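Long-range contacts in uncharacterized protein HI_0666 (Haemophilus influenzae, PDB 7CZO), which corresponds to the N-terminal domain of the HipA toxin and probably acts within the HipBA toxin-antitoxin system, its own biochemical role being uncharacterised: residues G8-Y13 / A98-E103; G14-L19 / S30-Y35; I38-S43 / F57-S62. All coordinates share one frame; numbering follows the deposited sequence.

From the N terminus, strand 7-12 comes first, but its partner in contact 1, strand 98-102, arrives only near the C terminus, so contact 1 closes a loop spanning most of the chain. Contacts 2 and 3 both nest inside it and follow one another without crossing. Contact 2 closes the short hairpin of strands 15-22 and 27-31; contact 3 then ties the loop after strand 27-31 to helix 58-62. Contacts 1 and 2 belong to one antiparallel sheet, joined where V10 pairs through its backbone with I17 and G18. Contact 3 lies against that sheet, linked to contact 2 by a probable hydrogen bond between Y31 OH and L40 N.

Contact 1: residues G8-Y13 / A98-E103; sequences GKVFLY and AVQIQE
F11 and V99 exchange two nearly straight backbone hydrogen bonds, F11 N to V99 O (2.8 Å, 177° at the hydrogen) and V99 N to F11 O (2.8 Å). The next hydrogen-bonded pair, K9 with I101, is more bent: K9 N reaches I101 O at 2.9 Å, whereas I101 N reaches K9 O at 3.2 Å with 136° at the hydrogen. V10 and Q100, between them, turn their backbone groups outward, V10 to I17 and G18 and Q100 to G92. This antiparallel pairing adds 98-102 beside 7-12 as an outermost strand of the domain's five-stranded sheet, bringing strands from near the two ends of the chain side by side. K9, F11, V99 and I101 share one face. With CG beside its backbone N (chi1 -67°), the F11 ring lies alongside I101, its CE1 edge 3.7 Å from the CG2 branch, a fit for two bulky apolar groups. On the other face, the V10 CG2 methyl meets the Q100 CG methylene. The aliphatic K9 CG lies 3.7 Å from E103 OE1, but K9 NZ remains 6.0 Å from that oxygen. The second carboxylate oxygen, E103 OE2, accepts a hydrogen bond from S7 OG and forms a salt bridge with R21.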
loop_
_atom_site.group_PDB
_atom_site.type_symbol
_atom_site.label_atom_id
_atom_site.label_comp_id
_atom_site.label_asym_id
_atom_site.label_seq_id
_atom_site.Cartn_x
_atom_site.Cartn_y
_atom_site.Cartn_z
ATOM N N GLY A 8 -5.771 -2.514 3.031
ATOM C CA GLY A 8 -6.246 -1.711 1.892
ATOM C C GLY A 8 -6.456 -2.582 0.673
ATOM O O GLY A 8 -5.583 -3.368 0.309
ATOM N N LYS A 9 -7.625 -2.493 0.059
ATOM C CA LYS A 9 -7.853 -3.137 -1.233
ATOM C C LYS A 9 -7.095 -2.330 -2.294
ATOM O O LYS A 9 -7.108 -1.100 -2.292
ATOM C CB LYS A 9 -9.336 -3.143 -1.598
ATOM C CG LYS A 9 -10.161 -4.334 -1.149
ATOM C CD LYS A 9 -11.658 -3.979 -1.217
ATOM C CE LYS A 9 -12.540 -5.077 -1.821
ATOM N NZ LYS A 9 -13.451 -4.595 -2.910
ATOM N N VAL A 10 -6.466 -3.041 -3.218
ATOM C CA VAL A 10 -5.600 -2.438 -4.205
ATOM C C VAL A 10 -6.191 -2.612 -5.571
ATOM O O VAL A 10 -6.428 -3.735 -6.016
ATOM C CB VAL A 10 -4.219 -3.101 -4.168
ATOM C CG1 VAL A 10 -3.398 -2.743 -5.405
ATOM C CG2 VAL A 10 -3.500 -2.706 -2.860
ATOM N N PHE A 11 -6.409 -1.485 -6.232
ATOM C CA PHE A 11 -6.958 -1.435 -7.581
ATOM C C PHE A 11 -5.888 -0.906 -8.548
ATOM O O PHE A 11 -5.125 -0.030 -8.185
ATOM C CB PHE A 11 -8.163 -0.495 -7.600
ATOM C CG PHE A 11 -9.336 -0.981 -6.818
ATOM C CD1 PHE A 11 -9.443 -0.717 -5.463
ATOM C CD2 PHE A 11 -10.350 -1.712 -7.432
ATOM C CE1 PHE A 11 -10.541 -1.159 -4.729
ATOM C CE2 PHE A 11 -11.455 -2.156 -6.707
ATOM C CZ PHE A 11 -11.544 -1.872 -5.350
ATOM N N LEU A 12 -5.842 -1.472 -9.752
ATOM C CA LEU A 12 -4.948 -1.055 -10.873
ATOM C C LEU A 12 -5.783 -0.913 -12.192
ATOM O O LEU A 12 -6.589 -1.786 -12.549
ATOM C CB LEU A 12 -3.888 -2.091 -11.054
ATOM C CG LEU A 12 -2.750 -1.803 -12.005
ATOM C CD1 LEU A 12 -2.069 -0.482 -11.695
ATOM C CD2 LEU A 12 -1.747 -2.954 -11.907
ATOM N N TYR A 13 -5.663 0.225 -12.862
ATOM C CA TYR A 13 -6.545 0.570 -13.982
ATOM C C TYR A 13 -7.983 0.113 -13.784
ATOM O O TYR A 13 -8.584 -0.428 -14.728
ATOM C CB TYR A 13 -6.033 -0.033 -15.306
ATOM C CG TYR A 13 -4.552 0.190 -15.539
ATOM C CD1 TYR A 13 -4.027 1.445 -15.767
ATOM C CD2 TYR A 13 -3.702 -0.849 -15.534
ATOM C CE1 TYR A 13 -2.666 1.606 -15.996
ATOM C CE2 TYR A 13 -2.361 -0.692 -15.718
ATOM C CZ TYR A 13 -1.841 0.528 -15.960
ATOM O OH TYR A 13 -0.446 0.624 -16.119
ATOM N N ALA A 98 -2.655 4.192 -9.712
ATOM C CA ALA A 98 -3.207 2.942 -9.149
ATOM C C ALA A 98 -4.092 3.437 -7.966
ATOM O O ALA A 98 -3.993 4.599 -7.620
ATOM C CB ALA A 98 -2.035 2.117 -8.575
ATOM N N VAL A 99 -4.904 2.608 -7.298
ATOM C CA VAL A 99 -5.773 3.110 -6.216
ATOM C C VAL A 99 -5.937 2.190 -4.945
ATOM O O VAL A 99 -5.855 0.963 -5.042
ATOM C CB VAL A 99 -7.142 3.482 -6.846
ATOM C CG1 VAL A 99 -8.237 3.615 -5.802
ATOM C CG2 VAL A 99 -7.028 4.791 -7.603
ATOM N N GLN A 100 -6.167 2.782 -3.763
ATOM C CA GLN A 100 -6.417 1.997 -2.523
ATOM C C GLN A 100 -7.537 2.507 -1.693
ATOM O O GLN A 100 -7.473 3.641 -1.235
ATOM C CB GLN A 100 -5.207 1.926 -1.626
ATOM C CG GLN A 100 -4.071 1.370 -2.425
ATOM C CD GLN A 100 -2.773 1.651 -1.796
ATOM O OE1 GLN A 100 -1.831 2.038 -2.468
ATOM N NE2 GLN A 100 -2.695 1.455 -0.485
ATOM N N ILE A 101 -8.567 1.661 -1.539
ATOM C CA ILE A 101 -9.667 1.936 -0.651
ATOM C C ILE A 101 -9.342 1.127 0.592
ATOM O O ILE A 101 -9.101 -0.062 0.523
ATOM C CB ILE A 101 -11.085 1.642 -1.268
ATOM C CG1 ILE A 101 -12.182 2.347 -0.437
ATOM C CG2 ILE A 101 -11.407 0.150 -1.379
ATOM C CD1 ILE A 101 -13.617 2.079 -0.879
ATOM N N GLN A 102 -9.284 1.806 1.723
ATOM C CA GLN A 102 -9.174 1.144 3.006
ATOM C C GLN A 102 -10.297 0.133 3.200
ATOM O O GLN A 102 -11.461 0.439 2.925
ATOM C CB GLN A 102 -9.243 2.168 4.109
ATOM C CG GLN A 102 -8.920 1.583 5.452
ATOM C CD GLN A 102 -8.740 2.659 6.504
ATOM O OE1 GLN A 102 -8.554 2.351 7.687
ATOM N NE2 GLN A 102 -8.793 3.933 6.081
ATOM N N GLU A 103 -9.926 -1.072 3.644
ATOM C CA GLU A 103 -10.889 -2.136 3.878
ATOM C C GLU A 103 -11.571 -1.823 5.180
ATOM O O GLU A 103 -11.038 -2.082 6.267
ATOM C CB GLU A 103 -10.231 -3.505 3.943
ATOM C CG GLU A 103 -10.272 -4.242 2.621
ATOM C CD GLU A 103 -9.935 -5.721 2.744
ATOM O OE1 GLU A 103 -10.406 -6.505 1.887
ATOM O OE2 GLU A 103 -9.204 -6.104 3.685
#

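Contact 2: residues G14-L19 / S30-Y35; sequences GEFIGL and SYNPDY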
loop_
_atom_site.group_PDB
_atom_site.type_symbol
_atom_site.label_atom_id
_atom_site.label_comp_id
_atom_site.label_asym_id
_atom_site.label_seq_id
_atom_site.Cartn_x
_atom_site.Cartn_y
_atom_site.Cartn_z
ATOM N N GLY A 14 -8.537 0.331 -12.593
ATOM C CA GLY A 14 -9.974 0.120 -12.348
ATOM C C GLY A 14 -10.323 -1.217 -11.698
ATOM O O GLY A 14 -11.402 -1.365 -11.127
ATOM N N GLU A 15 -9.407 -2.184 -11.767
ATOM C CA GLU A 15 -9.682 -3.549 -11.329
ATOM C C GLU A 15 -8.988 -3.894 -10.008
ATOM O O GLU A 15 -7.781 -3.711 -9.881
ATOM C CB GLU A 15 -9.197 -4.551 -12.396
ATOM C CG GLU A 15 -9.624 -4.244 -13.825
ATOM C CD GLU A 15 -11.134 -4.287 -14.031
ATOM O OE1 GLU A 15 -11.797 -5.241 -13.543
ATOM O OE2 GLU A 15 -11.653 -3.368 -14.702
ATOM N N PHE A 16 -9.762 -4.413 -9.057
ATOM C CA PHE A 16 -9.262 -4.980 -7.812
ATOM C C PHE A 16 -8.262 -6.057 -8.143
ATOM O O PHE A 16 -8.626 -7.018 -8.811
ATOM C CB PHE A 16 -10.424 -5.603 -7.030
ATOM C CG PHE A 16 -10.037 -6.250 -5.742
ATOM C CD1 PHE A 16 -9.007 -5.746 -4.952
ATOM C CD2 PHE A 16 -10.742 -7.340 -5.280
ATOM C CE1 PHE A 16 -8.673 -6.344 -3.745
ATOM C CE2 PHE A 16 -10.418 -7.941 -4.068
ATOM C CZ PHE A 16 -9.381 -7.441 -3.299
ATOM N N ILE A 17 -7.006 -5.881 -7.703
ATOM C CA ILE A 17 -5.963 -6.875 -7.962
ATOM C C ILE A 17 -5.380 -7.544 -6.700
ATOM O O ILE A 17 -4.675 -8.550 -6.827
ATOM C CB ILE A 17 -4.797 -6.276 -8.759
ATOM C CG1 ILE A 17 -3.996 -5.319 -7.890
ATOM C CG2 ILE A 17 -5.300 -5.537 -9.972
ATOM C CD1 ILE A 17 -2.782 -4.721 -8.566
ATOM N N GLY A 18 -5.627 -7.002 -5.500
ATOM C CA GLY A 18 -5.030 -7.594 -4.288
ATOM C C GLY A 18 -5.134 -6.765 -3.023
ATOM O O GLY A 18 -5.908 -5.821 -2.974
ATOM N N LEU A 19 -4.314 -7.075 -2.017
ATOM C CA LEU A 19 -4.527 -6.542 -0.652
ATOM C C LEU A 19 -3.215 -6.143 -0.023
ATOM O O LEU A 19 -2.273 -6.904 -0.040
ATOM C CB LEU A 19 -5.164 -7.603 0.242
ATOM C CG LEU A 19 -6.553 -8.086 -0.175
ATOM C CD1 LEU A 19 -6.837 -9.446 0.436
ATOM C CD2 LEU A 19 -7.603 -7.061 0.242
ATOM N N SER A 30 -0.326 -8.963 -1.417
ATOM C CA SER A 30 -0.680 -10.216 -2.067
ATOM C C SER A 30 -1.674 -10.008 -3.203
ATOM O O SER A 30 -2.591 -9.190 -3.087
ATOM C CB SER A 30 -1.292 -11.190 -1.056
ATOM O OG SER A 30 -2.527 -10.696 -0.535
ATOM N N TYR A 31 -1.484 -10.746 -4.297
ATOM C CA TYR A 31 -2.373 -10.668 -5.475
ATOM C C TYR A 31 -3.604 -11.543 -5.268
ATOM O O TYR A 31 -3.489 -12.665 -4.832
ATOM C CB TYR A 31 -1.641 -11.193 -6.731
ATOM C CG TYR A 31 -0.648 -10.254 -7.367
ATOM C CD1 TYR A 31 -1.084 -9.105 -8.011
ATOM C CD2 TYR A 31 0.707 -10.522 -7.353
ATOM C CE1 TYR A 31 -0.202 -8.245 -8.608
ATOM C CE2 TYR A 31 1.626 -9.644 -7.924
ATOM C CZ TYR A 31 1.151 -8.511 -8.561
ATOM O OH TYR A 31 2.009 -7.623 -9.179
ATOM N N ASN A 32 -4.775 -11.071 -5.626
ATOM C CA ASN A 32 -5.922 -11.971 -5.729
ATOM C C ASN A 32 -5.619 -13.276 -6.476
ATOM O O ASN A 32 -4.825 -13.305 -7.415
ATOM C CB ASN A 32 -7.108 -11.253 -6.372
ATOM C CG ASN A 32 -7.764 -10.291 -5.417
ATOM O OD1 ASN A 32 -7.576 -10.395 -4.201
ATOM N ND2 ASN A 32 -8.532 -9.348 -5.946
ATOM N N PRO A 33 -6.242 -14.379 -6.049
ATOM C CA PRO A 33 -5.882 -15.678 -6.641
ATOM C C PRO A 33 -6.294 -15.809 -8.106
ATOM O O PRO A 33 -5.636 -16.530 -8.858
ATOM C CB PRO A 33 -6.634 -16.687 -5.781
ATOM C CG PRO A 33 -7.360 -15.900 -4.729
ATOM C CD PRO A 33 -7.389 -14.475 -5.135
ATOM N N ASP A 34 -7.364 -15.120 -8.508
ATOM C CA ASP A 34 -7.808 -15.141 -9.909
ATOM C C ASP A 34 -7.254 -13.999 -10.712
ATOM O O ASP A 34 -7.766 -13.738 -11.805
ATOM C CB ASP A 34 -9.328 -14.987 -10.045
ATOM C CG ASP A 34 -10.082 -15.769 -9.048
ATOM O OD1 ASP A 34 -9.993 -17.018 -9.092
ATOM O OD2 ASP A 34 -10.762 -15.104 -8.235
ATOM N N TYR A 35 -6.287 -13.267 -10.164
ATOM C CA TYR A 35 -5.688 -12.180 -10.903
ATOM C C TYR A 35 -4.551 -12.762 -11.674
ATOM O O TYR A 35 -3.468 -13.053 -11.139
ATOM C CB TYR A 35 -5.212 -11.032 -10.017
ATOM C CG TYR A 35 -4.717 -9.846 -10.821
ATOM C CD1 TYR A 35 -5.623 -8.948 -11.395
ATOM C CD2 TYR A 35 -3.352 -9.614 -11.007
ATOM C CE1 TYR A 35 -5.190 -7.850 -12.122
ATOM C CE2 TYR A 35 -2.908 -8.525 -11.750
ATOM C CZ TYR A 35 -3.835 -7.633 -12.305
ATOM O OH TYR A 35 -3.418 -6.536 -13.064
#
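The carbonyl of I17 receives the amide of N32, N32 N to I17 O at 2.8 Å, with the donor lying 35° out of the carbonyl plane. Two further bonds continue the antiparallel ladder: L19 N to S30 O at 2.9 Å, and S30 N to L19 O at 3.2 Å. Between this pair and the I17-N32 bond, G18 faces Y31 as a non-hydrogen-bonded pair; glycine suits the place because a side chain would run into S30 O. Here I17 and G18 both face V10, forming a classic beta bulge.

Side chains flank this backbone. The N32 amide approaches F16 through ND2, which sits over one ring face toward the rim, amide and ring planes 80° apart. F16 CG is anti to the backbone N (chi1 179°), swinging the ring across to N32, while K9 makes a cation-pi contact on the opposite ring face. I17 CB lies over the centre of the Y35 ring, 3.8 Å from its centroid, a CH-pi contact suited to a branched aliphatic residue. A type I turn from N32 to Y35, with P33 at its second position, brings Y35 back to I17, and Y35 OH is hydrogen-bonded to I38 O.

Segments 14-19 and 30-35 form the open end of the hairpin of strands 15-22 and 27-31, with strand 7-12 beside 15-22 and strand 51-53 beyond 27-31.

Contact 3: residues I38-S43 / F57-S62; sequences IPLSLS and FPYFAS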
loop_
_atom_site.group_PDB
_atom_site.type_symbol
_atom_site.label_atom_id
_atom_site.label_comp_id
_atom_site.label_asym_id
_atom_site.label_seq_id
_atom_site.Cartn_x
_atom_site.Cartn_y
_atom_site.Cartn_z
ATOM N N ILE A 38 -1.866 -7.722 -15.655
ATOM C CA ILE A 38 -0.576 -7.037 -15.764
ATOM C C ILE A 38 -0.038 -6.826 -14.357
ATOM O O ILE A 38 -0.797 -6.409 -13.456
ATOM C CB ILE A 38 -0.689 -5.713 -16.549
ATOM C CG1 ILE A 38 0.701 -5.120 -16.762
ATOM C CG2 ILE A 38 -1.630 -4.711 -15.886
ATOM C CD1 ILE A 38 0.700 -3.848 -17.593
ATOM N N PRO A 39 1.244 -7.168 -14.136
ATOM C CA PRO A 39 1.782 -6.984 -12.770
ATOM C C PRO A 39 1.813 -5.531 -12.295
ATOM O O PRO A 39 1.885 -4.602 -13.098
ATOM C CB PRO A 39 3.176 -7.574 -12.875
ATOM C CG PRO A 39 2.997 -8.674 -13.903
ATOM C CD PRO A 39 2.100 -8.062 -14.935
ATOM N N LEU A 40 1.696 -5.335 -10.989
ATOM C CA LEU A 40 1.718 -3.980 -10.426
ATOM C C LEU A 40 3.107 -3.337 -10.630
ATOM O O LEU A 40 3.240 -2.145 -10.910
ATOM C CB LEU A 40 1.320 -4.028 -8.949
ATOM C CG LEU A 40 1.323 -2.711 -8.182
ATOM C CD1 LEU A 40 0.176 -1.868 -8.678
ATOM C CD2 LEU A 40 1.184 -2.954 -6.692
ATOM N N SER A 41 4.140 -4.144 -10.513
ATOM C CA SER A 41 5.482 -3.672 -10.737
ATOM C C SER A 41 6.379 -4.871 -11.009
ATOM O O SER A 41 6.015 -6.012 -10.707
ATOM C CB SER A 41 5.962 -2.950 -9.488
ATOM O OG SER A 41 6.172 -3.887 -8.451
ATOM N N LEU A 42 7.564 -4.630 -11.551
ATOM C CA LEU A 42 8.475 -5.753 -11.800
ATOM C C LEU A 42 8.950 -6.386 -10.481
ATOM O O LEU A 42 9.364 -7.558 -10.479
ATOM C CB LEU A 42 9.633 -5.397 -12.758
ATOM C CG LEU A 42 10.387 -4.072 -12.634
ATOM C CD1 LEU A 42 11.229 -4.020 -11.354
ATOM C CD2 LEU A 42 11.225 -3.863 -13.894
ATOM N N SER A 43 8.836 -5.650 -9.367
ATOM C CA SER A 43 9.099 -6.235 -8.033
ATOM C C SER A 43 8.036 -7.230 -7.566
ATOM O O SER A 43 8.286 -7.982 -6.634
ATOM C CB SER A 43 9.226 -5.153 -6.985
ATOM O OG SER A 43 8.057 -4.348 -6.959
ATOM N N PHE A 57 7.356 -1.927 1.370
ATOM C CA PHE A 57 7.794 -2.165 0.011
ATOM C C PHE A 57 8.215 -0.873 -0.699
ATOM O O PHE A 57 7.446 0.053 -0.838
ATOM C CB PHE A 57 6.655 -2.829 -0.737
ATOM C CG PHE A 57 6.186 -4.118 -0.089
ATOM C CD1 PHE A 57 6.965 -5.243 -0.141
ATOM C CD2 PHE A 57 4.990 -4.182 0.574
ATOM C CE1 PHE A 57 6.561 -6.413 0.436
ATOM C CE2 PHE A 57 4.573 -5.349 1.156
ATOM C CZ PHE A 57 5.369 -6.472 1.095
ATOM N N PRO A 58 9.448 -0.807 -1.156
ATOM C CA PRO A 58 9.891 0.315 -1.985
ATOM C C PRO A 58 8.907 0.790 -3.047
ATOM O O PRO A 58 8.787 2.000 -3.280
ATOM C CB PRO A 58 11.142 -0.253 -2.673
ATOM C CG PRO A 58 11.729 -1.156 -1.630
ATOM C CD PRO A 58 10.534 -1.781 -0.931
ATOM N N TYR A 59 8.228 -0.142 -3.708
ATOM C CA TYR A 59 7.307 0.253 -4.750
ATOM C C TYR A 59 6.185 1.124 -4.158
ATOM O O TYR A 59 5.863 2.201 -4.702
ATOM C CB TYR A 59 6.721 -0.948 -5.511
ATOM C CG TYR A 59 5.770 -0.471 -6.553
ATOM C CD1 TYR A 59 6.253 0.134 -7.711
ATOM C CD2 TYR A 59 4.384 -0.491 -6.337
ATOM C CE1 TYR A 59 5.388 0.650 -8.668
ATOM C CE2 TYR A 59 3.503 0.023 -7.291
ATOM C CZ TYR A 59 4.021 0.594 -8.455
ATOM O OH TYR A 59 3.202 1.114 -9.415
ATOM N N PHE A 60 5.593 0.670 -3.054
ATOM C CA PHE A 60 4.507 1.414 -2.434
ATOM C C PHE A 60 5.042 2.687 -1.767
ATOM O O PHE A 60 4.441 3.738 -1.847
ATOM C CB PHE A 60 3.761 0.544 -1.429
ATOM C CG PHE A 60 2.840 -0.459 -2.053
ATOM C CD1 PHE A 60 1.570 -0.096 -2.484
ATOM C CD2 PHE A 60 3.217 -1.787 -2.177
ATOM C CE1 PHE A 60 0.704 -1.042 -3.059
ATOM C CE2 PHE A 60 2.348 -2.747 -2.754
ATOM C CZ PHE A 60 1.099 -2.375 -3.198
ATOM N N ALA A 61 6.179 2.629 -1.112
ATOM C CA ALA A 61 6.735 3.876 -0.584
ATOM C C ALA A 61 6.935 4.870 -1.714
ATOM O O ALA A 61 6.854 6.065 -1.489
ATOM C CB ALA A 61 8.058 3.643 0.122
ATOM N N SER A 62 7.236 4.396 -2.922
ATOM C CA SER A 62 7.492 5.310 -4.067
ATOM C C SER A 62 6.242 6.108 -4.508
ATOM O O SER A 62 6.368 7.138 -5.135
ATOM C CB SER A 62 8.036 4.551 -5.272
ATOM O OG SER A 62 6.948 4.062 -6.071
#
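L40 reaches into the aromatic pair Y59 and F60, and this is the tightly packed side of the contact. Its CG, held anti to the backbone N (chi1 178°), extends toward the helix; CG lies 3.6 Å from Y59 CE2, while the CD2 methyl lies 3.5 Å from F60 CZ. The leucine side chain runs at about a right angle to that of F60, its branched end touching both rings at once, which suits a buried position. Next to it, S41 CB sits over one face of the Y59 ring, toward its rim, 3.8 Å from the centroid and 20° off its normal, a CH-pi contact whose close approach the small serine side chain permits. The contact thins toward S43, an exposed residue whose OG comes only to 3.9 Å from Y59 CB. Packing and the CH-pi contact make up the link; Y59 OH and L40 O, 3.6 Å apart, are not hydrogen-bonded. Y59 is partly exposed and S43 exposed, whereas L40 and F60 are buried. The loop and helix sit over the sheet: L40 also touches I17 and F29 on strands 15-22 and 27-31, and F60 packs against L20, F29 and L88 of helix 82-91.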